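Local coordinates for protein mitomycin biosynthesis 6-O-methyltransferase (Streptomyces lavendulae, PDB 3GWZ) that transfers the methyl group of S-adenosyl-L-methionine to the 6-hydroxyl of demethylated mitomycins, a step in making mitomycins A and B, at residues I306-D311 against G331-E336. Numbering follows the deposited sequence.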
loop_
_atom_site.group_PDB
_atom_site.type_symbol
_atom_site.label_atom_id
_atom_site.label_comp_id
_atom_site.label_asym_id
_atom_site.label_seq_id
_atom_site.Cartn_x
_atom_site.Cartn_y
_atom_site.Cartn_z
ATOM N N ILE A 306 18.236 -28.199 -2.120
ATOM C CA ILE A 306 18.274 -26.900 -2.775
ATOM C C ILE A 306 18.872 -25.886 -1.812
ATOM O O ILE A 306 18.247 -25.510 -0.824
ATOM C CB ILE A 306 16.864 -26.481 -3.231
ATOM C CG1 ILE A 306 16.283 -27.575 -4.140
ATOM C CG2 ILE A 306 16.900 -25.134 -3.947
ATOM C CD1 ILE A 306 14.799 -27.429 -4.428
ATOM N N ASP A 307 20.102 -25.471 -2.069
ATOM C CA ASP A 307 20.757 -24.598 -1.101
ATOM C C ASP A 307 21.854 -23.756 -1.730
ATOM O O ASP A 307 22.138 -23.867 -2.927
ATOM C CB ASP A 307 21.289 -25.407 0.095
ATOM C CG ASP A 307 20.857 -24.820 1.441
ATOM O OD1 ASP A 307 20.805 -23.575 1.556
ATOM O OD2 ASP A 307 20.567 -25.598 2.384
ATOM N N ASN A 308 22.433 -22.879 -0.918
ATOM C CA ASN A 308 23.536 -22.050 -1.354
ATOM C C ASN A 308 24.784 -22.922 -1.361
ATOM O O ASN A 308 25.115 -23.533 -0.350
ATOM C CB ASN A 308 23.694 -20.857 -0.403
ATOM C CG ASN A 308 22.397 -20.063 -0.240
ATOM O OD1 ASN A 308 21.697 -19.798 -1.213
ATOM N ND2 ASN A 308 22.072 -19.690 0.995
ATOM N N LEU A 309 25.458 -23.017 -2.499
ATOM C CA LEU A 309 26.684 -23.805 -2.556
ATOM C C LEU A 309 27.913 -22.917 -2.629
ATOM O O LEU A 309 27.954 -21.965 -3.403
ATOM C CB LEU A 309 26.672 -24.787 -3.733
ATOM C CG LEU A 309 26.241 -26.214 -3.364
ATOM C CD1 LEU A 309 24.881 -26.197 -2.711
ATOM C CD2 LEU A 309 26.236 -27.115 -4.581
ATOM N N ILE A 310 28.910 -23.247 -1.816
ATOM C CA ILE A 310 30.190 -22.549 -1.821
ATOM C C ILE A 310 31.082 -23.123 -2.910
ATOM O O ILE A 310 31.386 -24.320 -2.902
ATOM C CB ILE A 310 30.920 -22.748 -0.487
ATOM C CG1 ILE A 310 30.096 -22.156 0.658
ATOM C CG2 ILE A 310 32.344 -22.157 -0.552
ATOM C CD1 ILE A 310 29.897 -20.665 0.534
ATOM N N ASP A 311 31.485 -22.273 -3.849
ATOM C CA ASP A 311 32.421 -22.678 -4.884
ATOM C C ASP A 311 33.787 -22.049 -4.632
ATOM O O ASP A 311 34.093 -21.632 -3.511
ATOM C CB ASP A 311 31.896 -22.334 -6.284
ATOM C CG ASP A 311 31.703 -20.845 -6.494
ATOM O OD1 ASP A 311 32.244 -20.044 -5.701
ATOM O OD2 ASP A 311 31.009 -20.471 -7.462
ATOM N N GLY A 331 24.604 -22.530 11.913
ATOM C CA GLY A 331 24.706 -23.167 10.615
ATOM C C GLY A 331 25.915 -22.727 9.818
ATOM O O GLY A 331 26.790 -22.038 10.326
ATOM N N ALA A 332 25.953 -23.133 8.552
ATOM C CA ALA A 332 27.078 -22.861 7.668
ATOM C C ALA A 332 26.704 -23.297 6.263
ATOM O O ALA A 332 25.999 -24.289 6.086
ATOM C CB ALA A 332 28.319 -23.628 8.123
ATOM N N GLU A 333 27.183 -22.560 5.270
ATOM C CA GLU A 333 27.040 -22.975 3.879
ATOM C C GLU A 333 28.102 -24.015 3.599
ATOM O O GLU A 333 29.162 -24.020 4.240
ATOM C CB GLU A 333 27.209 -21.783 2.927
ATOM C CG GLU A 333 26.320 -20.580 3.246
ATOM C CD GLU A 333 24.847 -20.803 2.906
ATOM O OE1 GLU A 333 24.425 -21.973 2.756
ATOM O OE2 GLU A 333 24.102 -19.800 2.800
ATOM N N ARG A 334 27.819 -24.891 2.640
ATOM C CA ARG A 334 28.721 -25.978 2.298
ATOM C C ARG A 334 28.999 -26.004 0.793
ATOM O O ARG A 334 28.211 -25.480 -0.001
ATOM C CB ARG A 334 28.110 -27.317 2.724
ATOM C CG ARG A 334 28.170 -27.601 4.231
ATOM C CD ARG A 334 27.326 -28.835 4.558
ATOM N NE ARG A 334 27.311 -29.138 5.982
ATOM C CZ ARG A 334 26.322 -28.809 6.808
ATOM N NH1 ARG A 334 25.245 -28.164 6.350
ATOM N NH2 ARG A 334 26.405 -29.138 8.094
ATOM N N SER A 335 30.127 -26.601 0.417
ATOM C CA SER A 335 30.431 -26.889 -0.984
ATOM C C SER A 335 29.720 -28.178 -1.380
ATOM O O SER A 335 29.246 -28.917 -0.519
ATOM C CB SER A 335 31.937 -27.071 -1.177
ATOM O OG SER A 335 32.363 -28.309 -0.636
ATOM N N GLU A 336 29.641 -28.456 -2.676
ATOM C CA GLU A 336 29.023 -29.706 -3.112
ATOM C C GLU A 336 29.759 -30.927 -2.553
ATOM O O GLU A 336 29.131 -31.901 -2.179
ATOM C CB GLU A 336 28.931 -29.779 -4.641
ATOM C CG GLU A 336 28.173 -30.992 -5.150
ATOM C CD GLU A 336 28.006 -31.002 -6.666
ATOM O OE1 GLU A 336 27.734 -29.931 -7.256
ATOM O OE2 GLU A 336 28.140 -32.090 -7.263
HETATM O O HOH W 1 24.834 -24.505 1.904
HETATM O O HOH W 2 30.650 -26.432 -4.571
#
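Asn308, a substrate-binding residue, gives an amide hydrogen from ND2 to OE2 of Glu333 at 2.7 Å. The bond enters on the syn side of the carboxylate, 30° out of its plane, yet lies close to the plane of the amide, the two flat groups being turned 74° apart. Glu333 reaches it by a bend at chi2 (-73°), which brings the carboxylate over CB of Asn308. A water joins the same pair from the other oxygen: it donates to OE1 of Glu333 and O of Asn308 and accepts from N of Arg334. Further along, N of Ile310 donates almost straight to O of Arg334, 3.0 Å away and well above the carbonyl plane. The side chain of Ile310 crosses that of Glu333 at about a right angle, CG1 lying 3.7 Å from CB of Glu333. CD2 of Leu309 rests on CB of Glu336 at 3.8 Å, and a second water links O of Ile310 to N of Glu336. In the class I methyltransferase fold this is the C-terminal end of strand 302-308, on the side of the sheet's parallel strands where the active site lies, met by the loop between helices 316-329 and 336-344; Ser335 holds the N-cap position of the latter helix, its N bonded to OE1 of Glu338. OE1 of Glu333 also accepts from ND1 of His279, the inferred proton acceptor, an arrangement consistent with orienting the imidazole. Asp307 brings OD1 to 4.1 Å from OE1 of Glu333, the carboxylate planes nearly perpendicular; OD1 is hydrogen-bonded to ND1 of His276 and accepts the N-H of Asn308 on its anti side. Beyond this layer, the guanidinium of Arg334 forms a salt bridge with Asp283 and hydrogen bonds to the carbonyl oxygens of Leu278 and Trp281, while Arg93 of the second subunit packs on Ile310.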